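Local coordinates for acetylxylan esterase / glucomannan deacetylase (Cellvibrio japonicus, PDB 2WAA), which removes acetyl groups from acetylated xylan and glucomannan, as a family 2 carbohydrate esterase taking part in plant cell wall degradation, at residues V47-R51 and F89-N93; S8-A14 and Q116-T122; V67-N71 and G95-V99. One frame throughout, in Å; residues are numbered along the deposited sequence.

In the fold
From the N terminus, strand 10-14 waits about a hundred residues for its partner: interaction 2 pairs it with 116-122 and so closes the widest loop, inside which the other two contacts nest. Interaction 1 joins the corner at 47-51 to the end of strand 84-91, and interaction 3 joins 67-71 to 95-99. These two cross, because 67-71 lies between the segments of interaction 1 and 95-99 follows both. Interaction 1 touches each of the others, through Ser50 and Arg51 against Thr120 and through Val47 and Gly49 against His97 and Gly95. Interactions 2 and 3 each pair strands within one antiparallel sheet; interaction 1 spans both, from Val47 in one to the Arg51-His90 pair in the other.

Interaction 1: residues V47-R51 and F89-N93; sequences VAGSR and FHFPN
Phe89 turns its ring against the corner formed by Val47 to Arg51. Its CG lies between the backbone N and the carbonyl carbon (chi1 77°), which swings the ring toward the other segment. There Val47 CG2 meets the ring edge in its plane, 3.6 Å from Phe89 CE2, Ser50 C approaches Phe89 CE1 to 3.4 Å, and the carbonyl carbon of Arg51 lies over one face near the rim. A branched valine and a flat phenylalanine suit this buried spot, where Gly49 O also comes to the ring edge. The small Ser50 sets its CB against Phe91 O and Asn93 O, 3.6 Å from each. The backbones meet beside it: Arg51 and His90 form an antiparallel non-hydrogen-bonded pair, and Phe91 N donates to Ser50 O at 2.8 Å. The same oxygen receives a CA-H...O contact from His90 CA (3.3 Å) and lies at the edge of the His90 ring. Ser50 and Arg51 both face Thr120, making a classic beta bulge where the chain turns.

The chain of Arg51 runs extended, with CG anti to the backbone N (chi1 -171°), and carries CD over the His90 ring, 4.1 Å from its centroid: a CH-pi contact. The guanidinium plane stands 66° from the imidazole, and NE goes on to a salt bridge with Glu87. The Val47-Phe89 side is thus largely apolar, with backbone carbonyls at the ring, whereas on the Arg51-His90 side arginine serves through its methylenes as well as its charge, which Glu87 probably balances.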
ATOM      1  N   VAL A  47     -24.242   0.321  -4.518  1.00  7.97           N
ATOM      2  CA  VAL A  47     -25.194   0.896  -5.483  1.00  9.16           C
ATOM      3  C   VAL A  47     -26.473   0.088  -5.562  1.00 10.04           C
ATOM      4  O   VAL A  47     -26.486  -1.077  -5.185  1.00 11.47           O
ATOM      5  CB  VAL A  47     -24.606   0.924  -6.930  1.00  8.94           C
ATOM      6  CG1 VAL A  47     -23.415   1.904  -7.002  1.00  9.88           C
ATOM      7  CG2 VAL A  47     -24.196  -0.498  -7.433  1.00 10.97           C
ATOM      8  N   ALA A  48     -27.529   0.688  -6.090  1.00 10.67           N
ATOM      9  CA  ALA A  48     -28.777  -0.070  -6.386  1.00 10.67           C
ATOM     10  C   ALA A  48     -28.921   0.003  -7.900  1.00 10.90           C
ATOM     11  O   ALA A  48     -29.151   1.077  -8.441  1.00 10.45           O
ATOM     12  CB  ALA A  48     -29.983   0.566  -5.666  1.00 11.45           C
ATOM     13  N   GLY A  49     -28.723  -1.115  -8.589  1.00 10.60           N
ATOM     14  CA  GLY A  49     -28.798  -1.143 -10.038  1.00 10.13           C
ATOM     15  C   GLY A  49     -28.358  -2.452 -10.660  1.00 12.24           C
ATOM     16  O   GLY A  49     -28.031  -3.421  -9.957  1.00 11.78           O
ATOM     17  N   SER A  50     -28.330  -2.479 -11.991  1.00 10.96           N
ATOM     18  CA  SER A  50     -28.076  -3.691 -12.759  1.00 11.47           C
ATOM     19  C   SER A  50     -26.709  -3.701 -13.465  1.00 11.58           C
ATOM     20  O   SER A  50     -26.271  -4.754 -13.894  1.00 11.14           O
ATOM     21  CB  SER A  50     -29.194  -3.877 -13.812  1.00 11.67           C
ATOM     22  OG  SER A  50     -29.172  -2.791 -14.781  1.00 10.51           O
ATOM     23  N   ARG A  51     -26.072  -2.538 -13.633  1.00 10.83           N
ATOM     24  CA  ARG A  51     -24.784  -2.499 -14.316  1.00  9.92           C
ATOM     25  C   ARG A  51     -23.987  -1.310 -13.796  1.00 10.34           C
ATOM     26  O   ARG A  51     -24.554  -0.227 -13.492  1.00  9.67           O
ATOM     27  CB  ARG A  51     -24.949  -2.388 -15.860  1.00  8.85           C
ATOM     28  CG  ARG A  51     -23.645  -2.552 -16.634  1.00 11.32           C
ATOM     29  CD  ARG A  51     -23.861  -2.592 -18.179  1.00 17.89           C
ATOM     30  NE  ARG A  51     -22.632  -3.020 -18.834  1.00 20.31           N
ATOM     31  CZ  ARG A  51     -21.996  -2.309 -19.758  1.00 24.46           C
ATOM     32  NH1 ARG A  51     -22.503  -1.159 -20.178  1.00 25.07           N
ATOM     33  NH2 ARG A  51     -20.849  -2.748 -20.268  1.00 23.79           N
ATOM     34  N   PHE A  89     -19.714  -4.670 -12.959  1.00  8.35           N
ATOM     35  CA  PHE A  89     -20.679  -5.776 -12.860  1.00  9.09           C
ATOM     36  C   PHE A  89     -21.830  -5.544 -13.824  1.00  9.70           C
ATOM     37  O   PHE A  89     -22.031  -4.433 -14.304  1.00 10.04           O
ATOM     38  CB  PHE A  89     -21.186  -5.971 -11.403  1.00  7.77           C
ATOM     39  CG  PHE A  89     -22.219  -4.960 -10.951  1.00  6.91           C
ATOM     40  CD1 PHE A  89     -23.564  -5.068 -11.310  1.00  7.45           C
ATOM     41  CD2 PHE A  89     -21.851  -3.938 -10.089  1.00  9.24           C
ATOM     42  CE1 PHE A  89     -24.536  -4.131 -10.823  1.00  8.41           C
ATOM     43  CE2 PHE A  89     -22.774  -3.016  -9.611  1.00  9.31           C
ATOM     44  CZ  PHE A  89     -24.131  -3.112  -9.973  1.00  7.55           C
ATOM     45  N   HIS A  90     -22.554  -6.607 -14.117  1.00  9.84           N
ATOM     46  CA  HIS A  90     -23.726  -6.526 -14.930  1.00 11.53           C
ATOM     47  C   HIS A  90     -24.603  -7.744 -14.617  1.00 12.34           C
ATOM     48  O   HIS A  90     -24.114  -8.888 -14.697  1.00 12.31           O
ATOM     49  CB  HIS A  90     -23.304  -6.606 -16.402  1.00 13.44           C
ATOM     50  CG  HIS A  90     -24.459  -6.460 -17.334  1.00 16.03           C
ATOM     51  ND1 HIS A  90     -24.427  -6.878 -18.649  1.00 23.92           N
ATOM     52  CD2 HIS A  90     -25.702  -5.965 -17.123  1.00 18.65           C
ATOM     53  CE1 HIS A  90     -25.592  -6.613 -19.218  1.00 25.02           C
ATOM     54  NE2 HIS A  90     -26.384  -6.061 -18.314  1.00 24.06           N
ATOM     55  N   PHE A  91     -25.850  -7.487 -14.232  1.00 12.03           N
ATOM     56  CA  PHE A  91     -26.856  -8.535 -14.018  1.00 13.20           C
ATOM     57  C   PHE A  91     -28.078  -8.157 -14.843  1.00 15.70           C
ATOM     58  O   PHE A  91     -28.261  -7.013 -15.201  1.00 15.01           O
ATOM     59  CB  PHE A  91     -27.239  -8.585 -12.548  1.00 12.18           C
ATOM     60  CG  PHE A  91     -26.083  -8.894 -11.670  1.00 13.34           C
ATOM     61  CD1 PHE A  91     -25.507 -10.150 -11.693  1.00 14.57           C
ATOM     62  CD2 PHE A  91     -25.514  -7.897 -10.872  1.00 14.19           C
ATOM     63  CE1 PHE A  91     -24.386 -10.417 -10.913  1.00 14.57           C
ATOM     64  CE2 PHE A  91     -24.408  -8.157 -10.077  1.00 11.55           C
ATOM     65  CZ  PHE A  91     -23.843  -9.433 -10.090  1.00 14.15           C
ATOM     66  N   PRO A  92     -28.938  -9.127 -15.161  1.00 16.49           N
ATOM     67  CA  PRO A  92     -30.175  -8.753 -15.874  1.00 17.11           C
ATOM     68  C   PRO A  92     -31.119  -7.883 -15.056  1.00 17.34           C
ATOM     69  O   PRO A  92     -31.857  -7.080 -15.640  1.00 19.07           O
ATOM     70  CB  PRO A  92     -30.852 -10.096 -16.146  1.00 17.08           C
ATOM     71  CG  PRO A  92     -29.803 -11.125 -15.964  1.00 17.89           C
ATOM     72  CD  PRO A  92     -28.826 -10.576 -14.943  1.00 16.74           C
ATOM     73  N   ASN A  93     -31.113  -8.011 -13.738  1.00 16.44           N
ATOM     74  CA  ASN A  93     -31.995  -7.218 -12.904  1.00 17.47           C
ATOM     75  C   ASN A  93     -31.223  -6.338 -11.927  1.00 16.35           C
ATOM     76  O   ASN A  93     -30.063  -6.589 -11.670  1.00 16.28           O
ATOM     77  CB  ASN A  93     -32.933  -8.115 -12.110  1.00 18.48           C
ATOM     78  CG  ASN A  93     -33.739  -9.037 -13.016  1.00 23.40           C
ATOM     79  OD1 ASN A  93     -34.598  -8.563 -13.778  1.00 27.76           O
ATOM     80  ND2 ASN A  93     -33.436 -10.346 -12.978  1.00 26.08           N
TER

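Interaction 2: residues S8-A14 and Q116-T122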
ATOM      1  N   SER A   8     -35.840   3.163 -17.715  1.00 20.85           N
ATOM      2  CA  SER A   8     -34.389   2.942 -17.465  1.00 17.53           C
ATOM      3  C   SER A   8     -33.606   4.270 -17.452  1.00 14.67           C
ATOM      4  O   SER A   8     -33.784   5.079 -18.358  1.00 11.31           O
ATOM      5  CB  SER A   8     -33.767   2.036 -18.533  1.00 17.54           C
ATOM      6  OG  SER A   8     -32.451   1.651 -18.111  1.00 18.63           O
ATOM      7  N   SER A   9     -32.733   4.466 -16.444  1.00 13.73           N
ATOM      8  CA  SER A   9     -31.912   5.681 -16.303  1.00 10.93           C
ATOM      9  C   SER A   9     -30.475   5.291 -15.933  1.00 10.51           C
ATOM     10  O   SER A   9     -30.233   4.187 -15.400  1.00 10.47           O
ATOM     11  CB  SER A   9     -32.492   6.630 -15.234  1.00 10.97           C
ATOM     12  OG  SER A   9     -32.525   6.026 -13.946  1.00 13.86           O
ATOM     13  N   THR A  10     -29.520   6.164 -16.257  1.00  9.89           N
ATOM     14  CA  THR A  10     -28.138   5.992 -15.770  1.00  8.06           C
ATOM     15  C   THR A  10     -27.738   7.185 -14.904  1.00  8.66           C
ATOM     16  O   THR A  10     -28.327   8.295 -14.994  1.00  8.73           O
ATOM     17  CB  THR A  10     -27.126   5.798 -16.883  1.00  9.13           C
ATOM     18  OG1 THR A  10     -26.955   7.037 -17.553  1.00 10.03           O
ATOM     19  CG2 THR A  10     -27.563   4.632 -17.870  1.00  9.64           C
ATOM     20  N   HIS A  11     -26.725   6.963 -14.077  1.00  7.79           N
ATOM     21  CA  HIS A  11     -26.320   7.925 -13.108  1.00  8.95           C
ATOM     22  C   HIS A  11     -24.806   7.897 -13.111  1.00  9.71           C
ATOM     23  O   HIS A  11     -24.220   6.867 -12.785  1.00  9.01           O
ATOM     24  CB  HIS A  11     -26.893   7.474 -11.754  1.00 10.01           C
ATOM     25  CG  HIS A  11     -28.360   7.220 -11.839  1.00 10.33           C
ATOM     26  ND1 HIS A  11     -29.295   8.216 -11.654  1.00 12.79           N
ATOM     27  CD2 HIS A  11     -29.047   6.108 -12.188  1.00 12.83           C
ATOM     28  CE1 HIS A  11     -30.504   7.714 -11.834  1.00 11.80           C
ATOM     29  NE2 HIS A  11     -30.381   6.436 -12.169  1.00 15.14           N
ATOM     30  N   THR A  12     -24.184   9.015 -13.504  1.00  8.34           N
ATOM     31  CA  THR A  12     -22.717   9.045 -13.632  1.00  8.41           C
ATOM     32  C   THR A  12     -22.154  10.032 -12.627  1.00  8.01           C
ATOM     33  O   THR A  12     -22.676  11.158 -12.489  1.00  7.30           O
ATOM     34  CB  THR A  12     -22.302   9.376 -15.089  1.00  7.15           C
ATOM     35  OG1 THR A  12     -22.812   8.380 -15.980  1.00  8.74           O
ATOM     36  CG2 THR A  12     -20.799   9.408 -15.269  1.00  4.86           C
ATOM     37  N   ILE A  13     -21.144   9.603 -11.856  1.00  7.76           N
ATOM     38  CA  ILE A  13     -20.471  10.492 -10.918  1.00  8.02           C
ATOM     39  C   ILE A  13     -18.971  10.465 -11.174  1.00  7.38           C
ATOM     40  O   ILE A  13     -18.423   9.496 -11.762  1.00  7.81           O
ATOM     41  CB  ILE A  13     -20.726  10.079  -9.445  1.00  7.30           C
ATOM     42  CG1 ILE A  13     -20.180   8.657  -9.205  1.00  9.08           C
ATOM     43  CG2 ILE A  13     -22.220  10.179  -9.128  1.00 10.16           C
ATOM     44  CD1 ILE A  13     -20.382   8.186  -7.727  1.00  9.21           C
ATOM     45  N   ALA A  14     -18.317  11.562 -10.784  1.00  8.68           N
ATOM     46  CA  ALA A  14     -16.844  11.615 -10.855  1.00  8.45           C
ATOM     47  C   ALA A  14     -16.208  10.691  -9.809  1.00  9.17           C
ATOM     48  O   ALA A  14     -16.823  10.346  -8.790  1.00  8.72           O
ATOM     49  CB  ALA A  14     -16.345  13.063 -10.644  1.00  8.29           C
ATOM     50  N   GLN A 116     -14.569   8.347 -13.884  1.00  7.98           N
ATOM     51  CA  GLN A 116     -16.011   8.469 -13.528  1.00  9.02           C
ATOM     52  C   GLN A 116     -16.631   7.084 -13.577  1.00  7.31           C
ATOM     53  O   GLN A 116     -16.027   6.162 -14.136  1.00  8.44           O
ATOM     54  CB  GLN A 116     -16.741   9.496 -14.452  1.00 10.54           C
ATOM     55  CG  GLN A 116     -16.456   9.313 -15.876  1.00 11.28           C
ATOM     56  CD  GLN A 116     -17.036  10.433 -16.838  1.00 10.39           C
ATOM     57  OE1 GLN A 116     -17.015  10.228 -18.041  1.00 10.28           O
ATOM     58  NE2 GLN A 116     -17.497  11.565 -16.317  1.00 11.25           N
ATOM     59  N   LEU A 117     -17.778   6.916 -12.920  1.00  8.09           N
ATOM     60  CA  LEU A 117     -18.508   5.641 -12.883  0.50  6.95           C
ATOM     61  C   LEU A 117     -19.906   5.906 -13.407  1.00  7.70           C
ATOM     62  O   LEU A 117     -20.506   6.947 -13.044  1.00  8.12           O
ATOM     63  CB  LEU A 117     -18.665   5.171 -11.430  0.50  6.87           C
ATOM     64  CG  LEU A 117     -17.476   4.797 -10.552  0.50  6.76           C
ATOM     65  CD1 LEU A 117     -17.958   4.330  -9.151  0.50  3.07           C
ATOM     66  CD2 LEU A 117     -16.650   3.695 -11.258  0.50  6.93           C
ATOM     67  N   THR A 118     -20.438   4.968 -14.192  1.00  8.16           N
ATOM     68  CA  THR A 118     -21.811   5.070 -14.685  1.00  7.72           C
ATOM     69  C   THR A 118     -22.619   3.854 -14.166  1.00  7.33           C
ATOM     70  O   THR A 118     -22.285   2.708 -14.463  1.00  8.22           O
ATOM     71  CB  THR A 118     -21.876   5.090 -16.201  1.00  8.05           C
ATOM     72  OG1 THR A 118     -21.257   6.287 -16.703  1.00  9.66           O
ATOM     73  CG2 THR A 118     -23.389   5.042 -16.665  1.00  8.97           C
ATOM     74  N   LEU A 119     -23.676   4.141 -13.403  1.00  7.50           N
ATOM     75  CA  LEU A 119     -24.571   3.127 -12.856  1.00  8.04           C
ATOM     76  C   LEU A 119     -25.819   3.113 -13.712  1.00  8.75           C
ATOM     77  O   LEU A 119     -26.433   4.182 -13.942  1.00  8.95           O
ATOM     78  CB  LEU A 119     -25.003   3.544 -11.442  1.00  8.34           C
ATOM     79  CG  LEU A 119     -26.084   2.635 -10.781  1.00  6.24           C
ATOM     80  CD1 LEU A 119     -25.515   1.247 -10.514  1.00  6.62           C
ATOM     81  CD2 LEU A 119     -26.622   3.257  -9.422  1.00  8.10           C
ATOM     82  N   THR A 120     -26.218   1.922 -14.132  1.00  9.31           N
ATOM     83  CA  THR A 120     -27.511   1.749 -14.781  1.00  9.70           C
ATOM     84  C   THR A 120     -28.399   1.245 -13.656  1.00  9.93           C
ATOM     85  O   THR A 120     -28.121   0.178 -13.059  1.00  9.50           O
ATOM     86  CB  THR A 120     -27.433   0.747 -15.921  1.00  9.71           C
ATOM     87  OG1 THR A 120     -26.551   1.243 -16.923  1.00 10.39           O
ATOM     88  CG2 THR A 120     -28.835   0.545 -16.567  1.00 10.67           C
ATOM     89  N   GLY A 121     -29.442   1.989 -13.305  1.00  9.66           N
ATOM     90  CA  GLY A 121     -30.192   1.596 -12.096  1.00 11.24           C
ATOM     91  C   GLY A 121     -30.817   2.774 -11.453  1.00 11.52           C
ATOM     92  O   GLY A 121     -31.265   3.675 -12.134  1.00 12.38           O
ATOM     93  N   THR A 122     -30.857   2.779 -10.133  0.50 11.37           N
ATOM     94  CA  THR A 122     -31.576   3.841  -9.462  0.50 10.50           C
ATOM     95  C   THR A 122     -30.662   4.868  -8.814  0.50 10.85           C
ATOM     96  O   THR A 122     -30.787   6.076  -9.077  0.50 10.13           O
ATOM     97  CB  THR A 122     -32.614   3.272  -8.476  0.50 10.53           C
ATOM     98  OG1 THR A 122     -31.989   2.349  -7.606  0.50  8.74           O
ATOM     99  CG2 THR A 122     -33.731   2.556  -9.240  0.50 12.26           C
TER
HETATM  100  O   HOH W   1     -33.068   2.707 -14.197  1.00 19.46           O
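His11 and Leu119 exchange two backbone hydrogen bonds at the middle of an antiparallel ladder: His11 N donates to Leu119 O, and Leu119 N returns a nearly straight bond to His11 O (2.8 Å, 179°). Ile13 and Leu117 repeat the exchange at the next hydrogen-bonded pair, and Gly121 N continues the pattern to Ser9 O at 3.1 Å. Between these pairs, CA-H groups use the same carbonyls, as Thr10 CA does with Leu119 O (3.1 Å). The alternate backbone groups turn to the other edge: Gln116 and Thr118 bond to Glu55 and Thr53 of strand 51-58, and Thr120 to Ser50 and Arg51, so strand 112-119 is bonded along both edges.

On the threonine face, Thr12 OG1 and Thr118 OG1 share a hydrogen bond of 2.7 Å, while Thr118 CG2 packs against Thr10 CB. Beta-branched threonine offers a hydroxyl and a methyl together. The other face holds His11, Ile13, Leu117 and Leu119, which pack with Phe124 of strand 123-124, in the other sheet.

His11 has CG anti to its carbonyl carbon (chi1 -52°), which brings the ring over the corner. NE2 hydrogen-bonds Ser9 OG at 2.8 Å, either being the possible donor, and makes a weak bond to Gly121 O (130°); an NE2 proton serving both would be shared, and if Ser9 donates, NE2 has none for Gly121 O. Thr122 O sits 3.1 Å above the ring plane. Gly121 O also accepts from a water that accepts from Ser9 N. The backbone angles of Gly121 would jam a side chain against the preceding carbonyl, which suits glycine. Regular backbone bonds therefore mainly hold the N-terminal strand, with imidazole, hydroxyl and water meeting polar groups where the ladder ends.

Interaction 3: residues V67-N71 and G95-V99; sequences VIIDN and GEHRV
Ile68 opens the contact with its backbone: its carbonyl oxygen receives a CA-H...O contact from Val99 CA (3.5 Å). A water lies 3.0 Å from both Ile68 O and Asp70 O, among more acceptors than it has protons. In one of its two conformers, Arg98 runs extended from CG to NE and forward toward that water. Ile69 comes next, paired with Val99 as an antiparallel non-hydrogen-bonded pair. Their side chains lie side by side, pointing the same way, and Ile69 CD1 touches Val99 CG1 at 3.9 Å; beta-branched residues suit such a strand.

Asp70 ends the ladder. Its N donates to Arg98 O (2.8 Å, 176°), and the carboxylate replaces the next backbone partner: OD1 accepts from Arg98 N at 2.8 Å, met on the syn side but 31° out of the carboxylate plane. OD2 accepts a hydrogen bond from His97 ND1-H at 2.6 Å through its syn lone pair, almost in the imidazole plane. CG anti to the carbonyl carbon (chi1 -60°) lets both oxygens reach strand 95-99 together, and the short His-carboxylate bond fixes the ring's rotation; the carboxylate would tend to favour a protonated imidazole.

The His97 ring also stacks on Phe91 and meets Phe89 obliquely. Backbone hydrogen bonds of His97 with Val47 and Val99 with Thr45 place strand 94-103 between strands 63-69 and 42-48, with Ile69 and Val99 packing on Phe89 of strand 84-91 in the other sheet.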
ATOM      1  N   VAL A  67     -10.999  -6.252  -9.009  1.00  8.44           N
ATOM      2  CA  VAL A  67     -12.363  -5.744  -8.910  1.00  8.61           C
ATOM      3  C   VAL A  67     -13.105  -6.830  -8.125  1.00  8.35           C
ATOM      4  O   VAL A  67     -13.017  -7.996  -8.455  1.00  7.82           O
ATOM      5  CB  VAL A  67     -13.032  -5.585 -10.294  1.00  9.21           C
ATOM      6  CG1 VAL A  67     -14.534  -5.122 -10.093  1.00 10.60           C
ATOM      7  CG2 VAL A  67     -12.282  -4.524 -11.133  1.00  9.15           C
ATOM      8  N   ILE A  68     -13.748  -6.438  -7.044  1.00  7.84           N
ATOM      9  CA  ILE A  68     -14.467  -7.400  -6.197  1.00  9.31           C
ATOM     10  C   ILE A  68     -15.923  -6.950  -6.065  1.00  8.73           C
ATOM     11  O   ILE A  68     -16.208  -5.826  -5.639  1.00  8.51           O
ATOM     12  CB  ILE A  68     -13.845  -7.541  -4.819  1.00  9.30           C
ATOM     13  CG1 ILE A  68     -12.339  -7.882  -4.945  1.00 11.16           C
ATOM     14  CG2 ILE A  68     -14.598  -8.608  -4.006  1.00 10.20           C
ATOM     15  CD1 ILE A  68     -11.550  -7.528  -3.744  1.00 14.98           C
ATOM     16  N   ILE A  69     -16.827  -7.815  -6.508  1.00  9.63           N
ATOM     17  CA  ILE A  69     -18.267  -7.531  -6.515  1.00  9.17           C
ATOM     18  C   ILE A  69     -18.898  -8.377  -5.420  1.00 10.62           C
ATOM     19  O   ILE A  69     -18.724  -9.595  -5.431  1.00 10.47           O
ATOM     20  CB  ILE A  69     -18.879  -7.940  -7.831  1.00  8.96           C
ATOM     21  CG1 ILE A  69     -18.139  -7.283  -9.004  1.00  8.99           C
ATOM     22  CG2 ILE A  69     -20.405  -7.595  -7.803  1.00  8.53           C
ATOM     23  CD1 ILE A  69     -18.113  -5.751  -8.903  1.00  7.64           C
ATOM     24  N   ASP A  70     -19.545  -7.731  -4.446  1.00 10.87           N
ATOM     25  CA  ASP A  70     -20.128  -8.437  -3.316  1.00 12.54           C
ATOM     26  C   ASP A  70     -19.080  -9.354  -2.696  1.00 13.94           C
ATOM     27  O   ASP A  70     -17.947  -8.916  -2.409  1.00 14.05           O
ATOM     28  CB  ASP A  70     -21.402  -9.164  -3.757  1.00 11.62           C
ATOM     29  CG  ASP A  70     -22.464  -8.166  -4.303  1.00 12.81           C
ATOM     30  OD1 ASP A  70     -22.590  -7.088  -3.705  1.00 14.51           O
ATOM     31  OD2 ASP A  70     -23.149  -8.468  -5.294  1.00 14.25           O
ATOM     32  N   ASN A  71     -19.410 -10.611  -2.473  1.00 14.26           N
ATOM     33  CA  ASN A  71     -18.451 -11.576  -1.929  0.50 16.21           C
ATOM     34  C   ASN A  71     -17.802 -12.491  -2.969  1.00 16.17           C
ATOM     35  O   ASN A  71     -17.237 -13.547  -2.601  1.00 17.56           O
ATOM     36  CB  ASN A  71     -19.161 -12.449  -0.879  0.50 16.71           C
ATOM     37  CG  ASN A  71     -20.388 -13.141  -1.428  0.50 17.79           C
ATOM     38  OD1 ASN A  71     -21.095 -12.621  -2.320  0.50 22.64           O
ATOM     39  ND2 ASN A  71     -20.674 -14.329  -0.890  0.50 21.93           N
ATOM     40  N   GLY A  95     -30.242  -4.796  -8.248  1.00 14.53           N
ATOM     41  CA  GLY A  95     -30.182  -5.200  -6.835  1.00 13.44           C
ATOM     42  C   GLY A  95     -29.132  -4.343  -6.144  1.00 13.77           C
ATOM     43  O   GLY A  95     -28.493  -3.501  -6.785  1.00 13.29           O
ATOM     44  N   GLU A  96     -28.970  -4.513  -4.839  1.00 14.07           N
ATOM     45  CA  GLU A  96     -27.983  -3.728  -4.127  1.00 12.66           C
ATOM     46  C   GLU A  96     -26.650  -4.502  -4.247  1.00 13.04           C
ATOM     47  O   GLU A  96     -26.622  -5.718  -4.004  1.00 10.87           O
ATOM     48  CB  GLU A  96     -28.401  -3.565  -2.676  1.00 14.27           C
ATOM     49  CG  GLU A  96     -27.394  -2.818  -1.909  1.00 16.80           C
ATOM     50  CD  GLU A  96     -27.875  -2.509  -0.521  1.00 25.89           C
ATOM     51  OE1 GLU A  96     -29.089  -2.236  -0.371  1.00 26.31           O
ATOM     52  OE2 GLU A  96     -27.029  -2.523   0.393  1.00 24.69           O
ATOM     53  N   HIS A  97     -25.558  -3.811  -4.621  1.00 10.30           N
ATOM     54  CA  HIS A  97     -24.262  -4.501  -4.845  1.00 10.45           C
ATOM     55  C   HIS A  97     -23.143  -3.647  -4.278  1.00 10.35           C
ATOM     56  O   HIS A  97     -23.167  -2.411  -4.385  1.00 11.43           O
ATOM     57  CB  HIS A  97     -24.007  -4.752  -6.348  1.00  9.04           C
ATOM     58  CG  HIS A  97     -24.977  -5.735  -6.934  1.00 10.86           C
ATOM     59  ND1 HIS A  97     -24.937  -7.087  -6.626  1.00 11.06           N
ATOM     60  CD2 HIS A  97     -26.081  -5.549  -7.699  1.00 12.50           C
ATOM     61  CE1 HIS A  97     -25.963  -7.690  -7.212  1.00 14.80           C
ATOM     62  NE2 HIS A  97     -26.666  -6.780  -7.873  1.00 12.82           N
ATOM     63  N   ARG A  98     -22.165  -4.326  -3.692  1.00 10.38           N
ATOM     64  CA  ARG A  98     -20.992  -3.657  -3.141  0.50 10.94           C
ATOM     65  C   ARG A  98     -19.882  -3.848  -4.166  1.00  9.81           C
ATOM     66  O   ARG A  98     -19.709  -4.949  -4.694  1.00  9.87           O
ATOM     67  CB  ARG A  98     -20.586  -4.291  -1.801  0.50 11.61           C
ATOM     68  CG  ARG A  98     -19.200  -3.831  -1.305  0.50 13.96           C
ATOM     69  CD  ARG A  98     -18.864  -4.280   0.137  0.50 18.41           C
ATOM     70  NE  ARG A  98     -17.693  -3.553   0.652  0.50 19.81           N
ATOM     71  CZ  ARG A  98     -16.459  -3.683   0.174  0.50 20.22           C
ATOM     72  NH1 ARG A  98     -16.225  -4.500  -0.839  0.50 21.10           N
ATOM     73  NH2 ARG A  98     -15.458  -2.989   0.691  0.50 19.66           N
ATOM     74  N   VAL A  99     -19.116  -2.785  -4.439  1.00  9.32           N
ATOM     75  CA  VAL A  99     -18.082  -2.855  -5.485  1.00  7.94           C
ATOM     76  C   VAL A  99     -16.791  -2.264  -4.947  1.00  8.26           C
ATOM     77  O   VAL A  99     -16.812  -1.172  -4.377  1.00  7.90           O
ATOM     78  CB  VAL A  99     -18.513  -2.015  -6.687  1.00  7.95           C
ATOM     79  CG1 VAL A  99     -17.455  -2.040  -7.767  1.00  9.46           C
ATOM     80  CG2 VAL A  99     -19.837  -2.569  -7.239  1.00  8.21           C
TER
HETATM   81  O   HOH W   2     -17.090  -6.069  -2.788  1.00 14.06           O